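Local coordinates for putative phosphohydrolase (Shewanella amazonensis, PDB 3M1T), which is of unknown function but carries an HDOD domain, related to the HD-type phosphohydrolases, and may take part in signal transduction, at residues Leu143-Gly148 with Glu172-Asp177; Leu184-Trp189 with His194-Ile199; Val86-Val91 with Cys134-Ser139; Asp177-Gly182 with Gln200-Pro205; Ala22-Val27 with Glu40-Asp45. One frame throughout, in Å; residues are numbered along the deposited sequence. Where two conformers were deposited one is given.

In the fold
The five contacts all lie in the all-helical HDOD region and differ with depth. Contact 3, whose centre is about 5 Å from the chain's centre, is wholly buried and purely apolar. Contact 2, also apolar, touches it through Leu195 and Ile199 and shares helix 178-188 with contact 4, inside whose loop it is nested. Contact 4 mixes an alanine methyl with water bridges and meets contact 3 through a probable hydrogen bond from Gln202 to His138. Contact 1, partly buried and apolar, shares Asp177 with contact 4. Contact 5, whose centre is about 21 Å from the chain's centre, combines leucine packing with a salt bridge on the outer side and meets contact 3 through Val86.

Contact 1: Leu143-Gly148 with Glu172-Asp177; sequences LLIVNG and ELLGYD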
# COMPACT_ATOMS: atom_id res chain seq x y z
N LEU A 143 0.40 6.50 -9.68
CA LEU A 143 -0.26 7.82 -9.70
C LEU A 143 0.70 8.97 -9.92
O LEU A 143 0.42 9.91 -10.67
CB LEU A 143 -1.08 8.00 -8.41
CG LEU A 143 -2.10 6.89 -8.16
CD1 LEU A 143 -2.82 7.16 -6.87
CD2 LEU A 143 -3.12 6.71 -9.36
N LEU A 144 1.87 8.91 -9.28
CA LEU A 144 2.82 9.99 -9.39
C LEU A 144 3.28 10.10 -10.87
O LEU A 144 3.51 11.22 -11.32
CB LEU A 144 4.06 9.69 -8.51
CG LEU A 144 3.86 9.78 -7.02
CD1 LEU A 144 5.21 9.48 -6.35
CD2 LEU A 144 3.42 11.20 -6.59
N ILE A 145 3.52 8.98 -11.53
CA ILE A 145 3.97 9.01 -12.94
C ILE A 145 2.92 9.63 -13.86
O ILE A 145 3.22 10.47 -14.73
CB ILE A 145 4.45 7.67 -13.41
CG1 ILE A 145 5.76 7.28 -12.68
CG2 ILE A 145 4.67 7.67 -14.98
CD1 ILE A 145 6.19 5.95 -12.98
N VAL A 146 1.67 9.23 -13.68
CA VAL A 146 0.58 9.83 -14.48
C VAL A 146 0.50 11.33 -14.27
O VAL A 146 0.36 12.11 -15.23
CB VAL A 146 -0.76 9.15 -14.16
CG1 VAL A 146 -1.97 9.92 -14.85
CG2 VAL A 146 -0.71 7.70 -14.59
N ASN A 147 0.58 11.77 -13.02
CA ASN A 147 0.51 13.19 -12.74
C ASN A 147 1.72 13.99 -13.12
O ASN A 147 1.59 15.11 -13.57
CB ASN A 147 0.08 13.40 -11.31
CG ASN A 147 -1.46 13.39 -11.19
OD1 ASN A 147 -2.02 13.99 -10.29
ND2 ASN A 147 -2.13 12.75 -12.16
N GLY A 148 2.90 13.39 -12.99
CA GLY A 148 4.13 14.11 -13.22
C GLY A 148 4.61 14.07 -14.62
O GLY A 148 5.22 15.01 -15.09
N GLU A 172 12.98 2.87 -19.44
CA GLU A 172 13.45 3.39 -20.66
C GLU A 172 13.19 4.84 -20.82
O GLU A 172 14.10 5.54 -21.23
CB GLU A 172 12.84 2.67 -21.90
CG GLU A 172 13.26 1.22 -22.07
CD GLU A 172 13.03 0.65 -23.45
OE1 GLU A 172 12.69 1.43 -24.34
OE2 GLU A 172 13.26 -0.57 -23.62
N LEU A 173 11.95 5.31 -20.58
CA LEU A 173 11.58 6.66 -20.92
C LEU A 173 11.80 7.67 -19.78
O LEU A 173 11.93 8.85 -20.04
CB LEU A 173 10.11 6.70 -21.37
CG LEU A 173 9.85 5.96 -22.67
CD1 LEU A 173 8.34 6.02 -23.01
CD2 LEU A 173 10.69 6.57 -23.76
N LEU A 174 11.82 7.19 -18.55
CA LEU A 174 11.96 8.03 -17.36
C LEU A 174 13.27 7.82 -16.62
O LEU A 174 13.66 8.71 -15.87
CB LEU A 174 10.84 7.75 -16.37
CG LEU A 174 9.40 7.99 -16.90
CD1 LEU A 174 8.38 7.39 -15.91
CD2 LEU A 174 9.17 9.45 -17.19
N GLY A 175 13.88 6.65 -16.73
CA GLY A 175 15.09 6.31 -16.01
C GLY A 175 14.82 5.72 -14.63
O GLY A 175 15.78 5.44 -13.86
N TYR A 176 13.55 5.52 -14.27
CA TYR A 176 13.16 4.85 -13.05
C TYR A 176 11.78 4.27 -13.28
O TYR A 176 11.15 4.61 -14.31
CB TYR A 176 13.13 5.89 -11.87
CG TYR A 176 12.23 7.05 -12.11
CD1 TYR A 176 10.87 6.92 -11.92
CD2 TYR A 176 12.69 8.23 -12.66
CE1 TYR A 176 10.05 7.95 -12.19
CE2 TYR A 176 11.85 9.32 -12.90
CZ TYR A 176 10.52 9.15 -12.71
OH TYR A 176 9.67 10.20 -12.99
N ASP A 177 11.31 3.41 -12.37
CA ASP A 177 9.97 2.85 -12.50
C ASP A 177 9.05 3.24 -11.35
O ASP A 177 9.43 4.00 -10.43
CB ASP A 177 9.94 1.35 -12.71
CG ASP A 177 10.49 0.55 -11.56
OD1 ASP A 177 10.37 0.98 -10.40
OD2 ASP A 177 11.08 -0.54 -11.81
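In both Ile145 (CG1, chi1 -67°) and Leu174 (CG, chi1 -60°) the leading carbon stands anti to the residue's own carbonyl carbon, which swings the two side chains into the gap between helices 140-148 and 166-174. There a single methyl of the leucine serves both branches of the isoleucine. Leu174 CD1 lies 3.8 Å from Ile145 CG2, and the same Leu174 CD1 is 3.9 Å from Ile145 CD1, the two side chains being inclined to each other. Tyr176 adds a looser touch, with Ile145 CG1 at the edge of its ring and near the ring plane, 4.4 Å from Tyr176 CE1. One face of that ring is covered by Leu174, whose CB sits toward the rim. Helices 140-148, 166-174 and 178-188 of the HDOD fold come together here. Helix 166-174 stops at Gly175, where phi turns positive (87°), and within two residues Asp177 takes the N-cap of helix 178-188, its OD1 accepting from Glu180 N. That next helix also supports the isoleucine, through Asn178 and Ile181, while Val152 of helix 150-161 touches Leu174. Ile145 CD1 also comes within 4.3 Å of Asp177 C.

Contact 2: Leu184-Trp189 with His194-Ile199; sequences LLAQSW and HLVKGI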
# COMPACT_ATOMS: atom_id res chain seq x y z
N LEU A 184 10.54 6.25 -3.23
CA LEU A 184 11.09 7.60 -2.99
C LEU A 184 10.10 8.47 -2.28
O LEU A 184 10.50 9.21 -1.36
CB LEU A 184 11.50 8.24 -4.31
CG LEU A 184 12.31 9.49 -4.19
CD1 LEU A 184 13.74 9.16 -3.75
CD2 LEU A 184 12.33 10.31 -5.51
N LEU A 185 8.83 8.42 -2.66
CA LEU A 185 7.75 9.18 -1.98
C LEU A 185 7.68 8.72 -0.52
O LEU A 185 7.63 9.57 0.39
CB LEU A 185 6.39 9.00 -2.67
CG LEU A 185 5.26 9.82 -2.06
CD1 LEU A 185 5.54 11.33 -2.22
CD2 LEU A 185 3.92 9.42 -2.60
N ALA A 186 7.60 7.42 -0.31
CA ALA A 186 7.50 6.89 1.07
C ALA A 186 8.68 7.36 1.88
O ALA A 186 8.51 7.71 3.06
CB ALA A 186 7.40 5.37 1.05
N GLN A 187 9.86 7.36 1.32
CA GLN A 187 11.05 7.82 2.00
C GLN A 187 10.91 9.32 2.34
O GLN A 187 11.18 9.77 3.48
CB GLN A 187 12.27 7.58 1.16
CG GLN A 187 13.57 7.87 1.86
CD GLN A 187 14.72 7.55 0.98
OE1 GLN A 187 14.98 8.30 0.02
NE2 GLN A 187 15.33 6.37 1.19
N SER A 188 10.46 10.11 1.36
CA SER A 188 10.31 11.54 1.57
C SER A 188 9.29 11.87 2.65
O SER A 188 9.42 12.88 3.39
CB SER A 188 9.91 12.18 0.26
OG SER A 188 9.72 13.59 0.32
N TRP A 189 8.24 11.06 2.74
CA TRP A 189 7.17 11.21 3.69
C TRP A 189 7.49 10.55 5.05
O TRP A 189 6.63 10.51 5.91
CB TRP A 189 5.86 10.73 3.15
CG TRP A 189 5.20 11.60 2.11
CD1 TRP A 189 5.69 12.75 1.59
CD2 TRP A 189 3.90 11.38 1.50
NE1 TRP A 189 4.77 13.26 0.67
CE2 TRP A 189 3.69 12.44 0.60
CE3 TRP A 189 2.96 10.36 1.58
CZ2 TRP A 189 2.53 12.53 -0.18
CZ3 TRP A 189 1.81 10.45 0.80
CH2 TRP A 189 1.62 11.53 -0.05
N HIS A 194 12.41 -0.08 6.12
CA HIS A 194 11.81 -1.35 5.78
C HIS A 194 10.66 -1.21 4.78
O HIS A 194 10.54 -1.97 3.82
CB HIS A 194 11.25 -2.09 7.04
CG HIS A 194 12.29 -2.60 7.94
ND1 HIS A 194 13.40 -3.28 7.50
CD2 HIS A 194 12.39 -2.53 9.30
CE1 HIS A 194 14.17 -3.57 8.55
NE2 HIS A 194 13.56 -3.14 9.64
N LEU A 195 9.78 -0.26 5.05
CA LEU A 195 8.66 0.02 4.18
C LEU A 195 9.15 0.42 2.80
O LEU A 195 8.65 -0.02 1.76
CB LEU A 195 7.74 1.06 4.80
CG LEU A 195 6.90 0.53 5.97
CD1 LEU A 195 6.16 1.67 6.65
CD2 LEU A 195 5.86 -0.49 5.51
N VAL A 196 10.08 1.39 2.77
CA VAL A 196 10.65 1.89 1.51
C VAL A 196 11.21 0.73 0.66
O VAL A 196 10.89 0.65 -0.54
CB VAL A 196 11.73 2.97 1.79
CG1 VAL A 196 12.45 3.37 0.46
CG2 VAL A 196 11.05 4.15 2.52
N LYS A 197 11.98 -0.14 1.28
CA LYS A 197 12.62 -1.25 0.53
C LYS A 197 11.55 -2.24 0.05
O LYS A 197 11.66 -2.77 -1.08
CB LYS A 197 13.62 -1.91 1.40
CG LYS A 197 14.36 -3.05 0.65
CD LYS A 197 15.27 -3.79 1.63
CE LYS A 197 16.12 -4.82 0.90
NZ LYS A 197 16.95 -5.53 1.89
N GLY A 198 10.49 -2.42 0.84
CA GLY A 198 9.37 -3.32 0.40
C GLY A 198 8.74 -2.81 -0.86
O GLY A 198 8.59 -3.54 -1.84
N ILE A 199 8.42 -1.51 -0.88
CA ILE A 199 7.85 -0.86 -2.05
C ILE A 199 8.79 -0.98 -3.25
O ILE A 199 8.37 -1.32 -4.36
CB ILE A 199 7.49 0.63 -1.76
CG1 ILE A 199 6.50 0.68 -0.60
CG2 ILE A 199 6.93 1.29 -3.03
CD1 ILE A 199 6.44 2.11 0.03
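Ala186 and Val196 face each other inside a helical hairpin, formed by helices 178-188 and 193-200 and closed by a very short connection. The segments run almost exactly antiparallel, at 169°, and their axes approach to 8.7 Å. The backbones come nearest at Ala186, whose CA is 5.9 Å from Val196 CA; its side chain is only a methyl. That methyl is shared by two partners one helical turn apart on the opposite helix. Ala186 CB lies 3.5 Å from Ile199 CD1 and, less closely, 4.1 Å from Val196 CG2. Ile199 gets there with an extended tail (chi2 162°), which carries its terminal methyl across the interface. Within the HDOD fold the hairpin lies against helix 128-137, which Leu195 touches at Cys134 and Ile199 at Leu137. Where the first helix ends, Trp189 is the first residue to leave the helical path, and its NE1 donates a hydrogen bond to Pro15 O. Val196 works differently from Ile199, pressing CG2 against backbone as well as side chain, 3.6 Å from Gln187 N. The same Val196 CG2 is 3.9 Å from Gln187 CB, and here the packing reaches the exposed border of the hairpin.

Contact 3: Val86-Val91 with Cys134-Ser139; sequences VIASAV and CGILHS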
# COMPACT_ATOMS: atom_id res chain seq x y z
N VAL A 86 -5.31 5.54 10.67
CA VAL A 86 -4.93 6.97 10.57
C VAL A 86 -3.96 7.15 9.43
O VAL A 86 -4.10 8.03 8.63
CB VAL A 86 -4.35 7.53 11.90
CG1 VAL A 86 -3.84 8.94 11.69
CG2 VAL A 86 -5.42 7.46 12.99
N ILE A 87 -2.94 6.27 9.35
CA ILE A 87 -1.97 6.36 8.28
C ILE A 87 -2.68 6.25 6.96
O ILE A 87 -2.45 7.04 6.05
CB ILE A 87 -0.90 5.27 8.43
CG1 ILE A 87 -0.04 5.57 9.64
CG2 ILE A 87 -0.03 5.18 7.11
CD1 ILE A 87 0.81 4.37 10.11
N ALA A 88 -3.51 5.21 6.80
CA ALA A 88 -4.27 5.06 5.57
C ALA A 88 -5.08 6.27 5.18
O ALA A 88 -5.04 6.74 4.02
CB ALA A 88 -5.21 3.76 5.64
N SER A 89 -5.78 6.84 6.18
CA SER A 89 -6.67 7.98 5.92
C SER A 89 -5.86 9.22 5.54
O SER A 89 -6.24 9.98 4.65
CB SER A 89 -7.52 8.26 7.14
OG SER A 89 -8.32 7.13 7.40
N ALA A 90 -4.71 9.38 6.18
CA ALA A 90 -3.84 10.50 5.85
C ALA A 90 -3.27 10.41 4.43
O ALA A 90 -3.26 11.39 3.68
CB ALA A 90 -2.70 10.64 6.88
N VAL A 91 -2.78 9.22 4.08
CA VAL A 91 -2.25 8.99 2.77
C VAL A 91 -3.32 9.21 1.67
O VAL A 91 -3.07 9.91 0.69
CB VAL A 91 -1.61 7.59 2.68
CG1 VAL A 91 -1.26 7.25 1.24
CG2 VAL A 91 -0.35 7.50 3.63
N CYS A 134 2.58 -1.10 4.18
CA CYS A 134 3.30 -1.28 2.95
C CYS A 134 2.31 -1.43 1.77
O CYS A 134 2.51 -0.82 0.74
CB CYS A 134 4.22 -2.49 3.09
SG CYS A 134 5.54 -2.55 1.84
N GLY A 135 1.26 -2.23 1.96
CA GLY A 135 0.21 -2.32 0.99
C GLY A 135 -0.45 -0.98 0.66
O GLY A 135 -0.62 -0.65 -0.53
N ILE A 136 -0.74 -0.19 1.68
CA ILE A 136 -1.35 1.14 1.46
C ILE A 136 -0.49 1.99 0.56
O ILE A 136 -1.00 2.68 -0.28
CB ILE A 136 -1.58 1.88 2.79
CG1 ILE A 136 -2.64 1.14 3.57
CG2 ILE A 136 -1.91 3.39 2.55
CD1 ILE A 136 -4.00 0.93 2.82
N LEU A 137 0.82 1.89 0.72
CA LEU A 137 1.78 2.76 0.01
C LEU A 137 2.21 2.22 -1.35
O LEU A 137 2.82 2.94 -2.14
CB LEU A 137 3.03 2.94 0.85
CG LEU A 137 2.85 3.67 2.16
CD1 LEU A 137 4.14 3.60 3.05
CD2 LEU A 137 2.38 5.12 1.92
N HIS A 138 1.93 0.93 -1.62
CA HIS A 138 2.71 0.28 -2.67
C HIS A 138 2.51 0.78 -4.08
O HIS A 138 3.43 0.65 -4.92
CB HIS A 138 2.47 -1.26 -2.66
CG HIS A 138 1.30 -1.69 -3.44
ND1 HIS A 138 0.01 -1.60 -2.95
CD2 HIS A 138 1.19 -2.29 -4.66
CE1 HIS A 138 -0.82 -2.12 -3.83
NE2 HIS A 138 -0.13 -2.51 -4.89
N SER A 139 1.32 1.30 -4.38
CA SER A 139 0.97 1.63 -5.76
C SER A 139 0.92 3.12 -6.02
O SER A 139 0.54 3.58 -7.10
CB SER A 139 -0.38 0.98 -6.14
OG SER A 139 -0.46 0.88 -7.56
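Ile136 inserts both its branches against Ala88 and Val91 in the interior of the HDOD helical bundle, where helix 79-94 packs on helix 128-137. Here every touching residue is buried and the interface is wholly apolar, mostly methyl against methyl, with Ile136 CG2 also 4.2 Å from Ala88 CA. Ile136 CD1 lies 4.2 Å from Ala88 CB, while the other branch, Ile136 CG2, approaches Val91 CG1 to 4.1 Å. With CG1 anti to the carbonyl carbon (chi1 -67°) and CG2 anti to the backbone N, the two branches diverge, and a folded chi2 (-56°) turns CD1 to Ala88. Val91 uses its second methyl as well: Val91 CG2 is 4.0 Å from Leu137 CD2, their side chains crossing at roughly a right angle. Away from helix 79-94 the segment turns polar, with buried His138 followed by partly exposed Ser139. These two probably occupy the place of the His-Asp pair that names the HD superfamily, with serine where relatives have aspartate. Ser139 CB lies over the centre of the imidazole, and Thr110, Val113 and Leu218 touch the histidine from neighbouring helices. The rotation of the ring is fixed by an almost straight bond (175°): His138 ND1 donates to Gly135 O at 2.7 Å, on a lone pair in the carbonyl plane.

Contact 4: Asp177-Gly182 with Gln200-Pro205; sequences DNAEIG and QFQNHP
Direct touches between the segments centre on the methyl of Ala179, which faces the loop after helix 193-200. Ala179 CB lies 3.5 Å from Gln200 O and 3.9 Å from Gln202 CG, and Asn203 ND2 approaches the same methyl to 3.9 Å. Gln202 CG stands between its backbone N and carbonyl carbon (chi1 67°), and from there the chain runs out extended past the methyl. Its amide is engaged beyond the contact, with NE2 donating to Ile199 O and His138 O and OE1 accepting from Lys222.

The second kind of interaction is capping, and it belongs to the start of helix 178-188. Asp177 and Glu180 form a capping box. Glu180 N donates to Asp177 OD1 at 3.0 Å (158°), met nearly head-on to the C-O bond, and the reciprocal bond from Asp177 N to Glu180 OE1 measures 3.1 Å. The latter arrives on the anti side of the carboxylate, 30° out of its plane. Facing this helix start, the loop folds through a type I turn from Phe201 to His204.

Water makes the third group. Asn203 ND2 gives to two waters: one, 3.0 Å from Asn203 ND2, donates in turn to Asp177 OD2 at 2.6 Å; the other, 2.9 Å from Asn203 ND2, donates to Asn178 OD1. A further water receives from Gln200 NE2 and donates to Glu180 OE2, an oxygen also held by Lys171 in a salt bridge and by Gly1 N.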
# COMPACT_ATOMS: atom_id res chain seq x y z
N ASP A 177 11.31 3.41 -12.37
CA ASP A 177 9.97 2.85 -12.50
C ASP A 177 9.05 3.24 -11.35
O ASP A 177 9.43 4.00 -10.43
CB ASP A 177 9.94 1.35 -12.71
CG ASP A 177 10.49 0.55 -11.56
OD1 ASP A 177 10.37 0.98 -10.40
OD2 ASP A 177 11.08 -0.54 -11.81
N ASN A 178 7.80 2.79 -11.48
CA ASN A 178 6.78 3.22 -10.52
C ASN A 178 7.05 2.72 -9.07
O ASN A 178 6.66 3.39 -8.10
CB ASN A 178 5.40 2.82 -11.00
CG ASN A 178 5.17 1.36 -10.94
OD1 ASN A 178 4.74 0.86 -9.94
ND2 ASN A 178 5.48 0.62 -12.06
N ALA A 179 7.73 1.60 -8.94
CA ALA A 179 8.08 1.05 -7.65
C ALA A 179 9.14 1.95 -6.99
O ALA A 179 9.07 2.27 -5.78
CB ALA A 179 8.54 -0.43 -7.71
N GLU A 180 10.11 2.39 -7.78
CA GLU A 180 11.20 3.23 -7.30
C GLU A 180 10.68 4.60 -6.86
O GLU A 180 11.05 5.12 -5.78
CB GLU A 180 12.26 3.38 -8.36
CG GLU A 180 13.05 2.12 -8.54
CD GLU A 180 14.09 2.23 -9.62
OE1 GLU A 180 13.89 2.96 -10.63
OE2 GLU A 180 15.13 1.56 -9.44
N ILE A 181 9.82 5.24 -7.68
CA ILE A 181 9.32 6.56 -7.32
C ILE A 181 8.31 6.46 -6.16
O ILE A 181 8.30 7.36 -5.32
CB ILE A 181 8.80 7.41 -8.52
CG1 ILE A 181 8.82 8.88 -8.13
CG2 ILE A 181 7.47 6.85 -9.07
CD1 ILE A 181 8.49 9.83 -9.32
N GLY A 182 7.54 5.39 -6.08
CA GLY A 182 6.68 5.15 -4.92
C GLY A 182 7.52 4.97 -3.65
O GLY A 182 7.15 5.49 -2.57
N GLN A 200 10.06 -0.65 -3.04
CA GLN A 200 11.07 -0.63 -4.08
C GLN A 200 11.19 -1.96 -4.84
O GLN A 200 11.27 -1.96 -6.06
CB GLN A 200 12.42 -0.27 -3.46
CG GLN A 200 13.54 -0.26 -4.45
CD GLN A 200 14.91 -0.17 -3.82
OE1 GLN A 200 15.09 -0.20 -2.57
NE2 GLN A 200 15.91 -0.07 -4.69
N PHE A 201 11.14 -3.07 -4.09
CA PHE A 201 11.41 -4.37 -4.70
C PHE A 201 10.16 -5.17 -4.99
O PHE A 201 10.26 -6.35 -5.34
CB PHE A 201 12.37 -5.18 -3.83
CG PHE A 201 13.81 -4.79 -4.02
CD1 PHE A 201 14.54 -5.33 -5.07
CD2 PHE A 201 14.40 -3.88 -3.18
CE1 PHE A 201 15.84 -4.94 -5.28
CE2 PHE A 201 15.71 -3.47 -3.38
CZ PHE A 201 16.42 -4.03 -4.43
N GLN A 202 8.97 -4.55 -4.92
CA GLN A 202 7.72 -5.29 -5.09
C GLN A 202 7.63 -6.15 -6.39
O GLN A 202 6.84 -7.08 -6.43
CB GLN A 202 6.54 -4.35 -5.02
CG GLN A 202 6.46 -3.35 -6.18
CD GLN A 202 5.34 -2.38 -5.98
OE1 GLN A 202 4.20 -2.59 -6.40
NE2 GLN A 202 5.64 -1.28 -5.22
N ASN A 203 8.27 -5.69 -7.46
CA ASN A 203 8.21 -6.40 -8.77
C ASN A 203 9.35 -7.36 -9.02
O ASN A 203 9.27 -8.15 -10.00
CB ASN A 203 8.15 -5.37 -9.88
CG ASN A 203 6.91 -4.53 -9.81
OD1 ASN A 203 5.82 -5.04 -9.52
ND2 ASN A 203 7.06 -3.22 -10.02
N HIS A 204 10.32 -7.36 -8.11
CA HIS A 204 11.52 -8.20 -8.18
C HIS A 204 12.03 -8.59 -6.84
O HIS A 204 13.19 -8.35 -6.52
CB HIS A 204 12.61 -7.48 -8.93
CG HIS A 204 12.28 -7.30 -10.37
ND1 HIS A 204 12.28 -8.36 -11.25
CD2 HIS A 204 11.89 -6.22 -11.07
CE1 HIS A 204 11.92 -7.93 -12.45
NE2 HIS A 204 11.68 -6.63 -12.37
N PRO A 205 11.20 -9.24 -6.05
CA PRO A 205 11.65 -9.50 -4.68
C PRO A 205 12.89 -10.37 -4.54
O PRO A 205 13.70 -10.15 -3.64
CB PRO A 205 10.43 -10.14 -4.03
CG PRO A 205 9.67 -10.70 -5.16
CD PRO A 205 9.83 -9.73 -6.28
O HOH W 1 9.90 -2.57 -10.66
O HOH W 2 2.83 -0.61 -7.90
O HOH W 3 4.56 -1.76 -9.91
O HOH W 4 15.38 -0.38 -7.59

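Contact 5: Ala22-Val27 with Glu40-Asp45; sequences AELLDV and EKLSHD
Lys41 reaches across from helix 35-43 to helix 19-29, and its chain meets first Leu24, then Glu23. Its CB already touches the opposite helix, with Lys41 CB 3.9 Å from Leu24 CD1. CG presses closer, Lys41 CG lying 3.6 Å from Leu24 CD1, as the two side chains slide past each other in opposite directions. Beyond CG the chain bends (chi2 69°) and then runs straight, so CD carries it past the leucine toward the preceding residue. CE is next to the aliphatic base of the glutamate, with Lys41 CE 3.6 Å from Glu23 CB. At the tip Lys41 NZ donates to Glu23 OE1 at 2.8 Å, a salt bridge. The ammonium meets that oxygen on its anti side, 32° out of the carboxylate plane. Beneath the partly exposed lysine, Leu24 CD1 is 3.9 Å from Leu42 CD2, the two side chains crossing at about a right angle. Both leucines are buried and also touch Val86 of helix 79-94 and Leu48 of helix 46-56. An apolar layer inside and a charged pair on the outer side join two consecutive helices that run in roughly opposite directions, a helical hairpin in the N-terminal part of the HDOD region.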
# COMPACT_ATOMS: atom_id res chain seq x y z
N ALA A 22 1.87 15.89 8.22
CA ALA A 22 3.21 15.43 8.53
C ALA A 22 3.37 15.23 10.04
O ALA A 22 3.93 14.23 10.51
CB ALA A 22 4.29 16.42 7.94
N GLU A 23 2.82 16.19 10.81
CA GLU A 23 2.98 16.09 12.28
C GLU A 23 2.16 14.93 12.79
O GLU A 23 2.58 14.18 13.66
CB GLU A 23 2.56 17.35 12.97
CG GLU A 23 3.49 18.52 12.70
CD GLU A 23 3.00 19.84 13.19
OE1 GLU A 23 1.79 19.94 13.58
OE2 GLU A 23 3.77 20.85 13.12
N LEU A 24 0.95 14.76 12.23
CA LEU A 24 0.12 13.60 12.61
C LEU A 24 0.80 12.25 12.32
O LEU A 24 0.75 11.33 13.13
CB LEU A 24 -1.25 13.66 11.92
CG LEU A 24 -2.19 12.46 12.17
CD1 LEU A 24 -2.62 12.40 13.64
CD2 LEU A 24 -3.42 12.57 11.26
N LEU A 25 1.39 12.13 11.14
CA LEU A 25 2.09 10.90 10.76
C LEU A 25 3.29 10.67 11.70
O LEU A 25 3.53 9.53 12.12
CB LEU A 25 2.55 10.97 9.31
CG LEU A 25 1.50 10.75 8.21
CD1 LEU A 25 2.15 10.87 6.83
CD2 LEU A 25 0.87 9.37 8.35
N ASP A 26 3.94 11.76 12.12
CA ASP A 26 5.07 11.69 13.07
C ASP A 26 4.55 11.05 14.33
O ASP A 26 5.09 10.07 14.84
CB ASP A 26 5.63 13.10 13.22
CG ASP A 26 6.96 13.22 13.98
OD1 ASP A 26 7.26 12.33 14.74
OD2 ASP A 26 7.62 14.24 13.71
N VAL A 27 3.45 11.57 14.85
CA VAL A 27 2.87 11.03 16.05
C VAL A 27 2.45 9.57 15.92
O VAL A 27 2.78 8.73 16.77
CB VAL A 27 1.62 11.92 16.50
CG1 VAL A 27 0.93 11.29 17.69
CG2 VAL A 27 2.06 13.35 16.88
N GLU A 40 -5.64 13.53 20.76
CA GLU A 40 -5.66 14.99 20.69
C GLU A 40 -5.32 15.47 19.27
O GLU A 40 -6.00 16.35 18.77
CB GLU A 40 -4.75 15.61 21.73
CG GLU A 40 -5.35 15.46 23.12
CD GLU A 40 -4.57 16.15 24.22
OE1 GLU A 40 -3.44 16.65 23.97
OE2 GLU A 40 -5.12 16.16 25.35
N LYS A 41 -4.30 14.88 18.65
CA LYS A 41 -3.88 15.38 17.33
C LYS A 41 -5.04 15.21 16.33
O LYS A 41 -5.34 16.11 15.55
CB LYS A 41 -2.63 14.66 16.87
CG LYS A 41 -1.92 15.31 15.70
CD LYS A 41 -1.30 16.62 16.10
CE LYS A 41 -0.48 17.27 14.98
NZ LYS A 41 0.27 18.51 15.38
N LEU A 42 -5.68 14.05 16.37
CA LEU A 42 -6.79 13.74 15.46
C LEU A 42 -7.99 14.62 15.71
O LEU A 42 -8.71 15.00 14.79
CB LEU A 42 -7.24 12.30 15.65
CG LEU A 42 -6.28 11.28 15.08
CD1 LEU A 42 -6.59 9.89 15.66
CD2 LEU A 42 -6.37 11.26 13.55
N SER A 43 -8.21 14.96 16.97
CA SER A 43 -9.38 15.81 17.33
C SER A 43 -9.42 17.14 16.53
O SER A 43 -10.50 17.69 16.29
CB SER A 43 -9.43 16.08 18.84
OG SER A 43 -8.49 17.07 19.27
N HIS A 44 -8.26 17.64 16.10
CA HIS A 44 -8.22 18.88 15.32
C HIS A 44 -8.51 18.69 13.83
O HIS A 44 -8.53 19.66 13.09
CB HIS A 44 -6.85 19.53 15.51
CG HIS A 44 -6.61 19.98 16.92
ND1 HIS A 44 -7.11 21.15 17.42
CD2 HIS A 44 -5.94 19.39 17.94
CE1 HIS A 44 -6.75 21.28 18.69
NE2 HIS A 44 -6.01 20.22 19.03
N ASP A 45 -8.71 17.45 13.39
CA ASP A 45 -9.01 17.19 11.97
C ASP A 45 -10.23 16.29 11.92
O ASP A 45 -10.13 15.08 11.77
CB ASP A 45 -7.81 16.56 11.26
CG ASP A 45 -7.97 16.58 9.74
OD1 ASP A 45 -9.14 16.67 9.26
OD2 ASP A 45 -6.94 16.55 9.04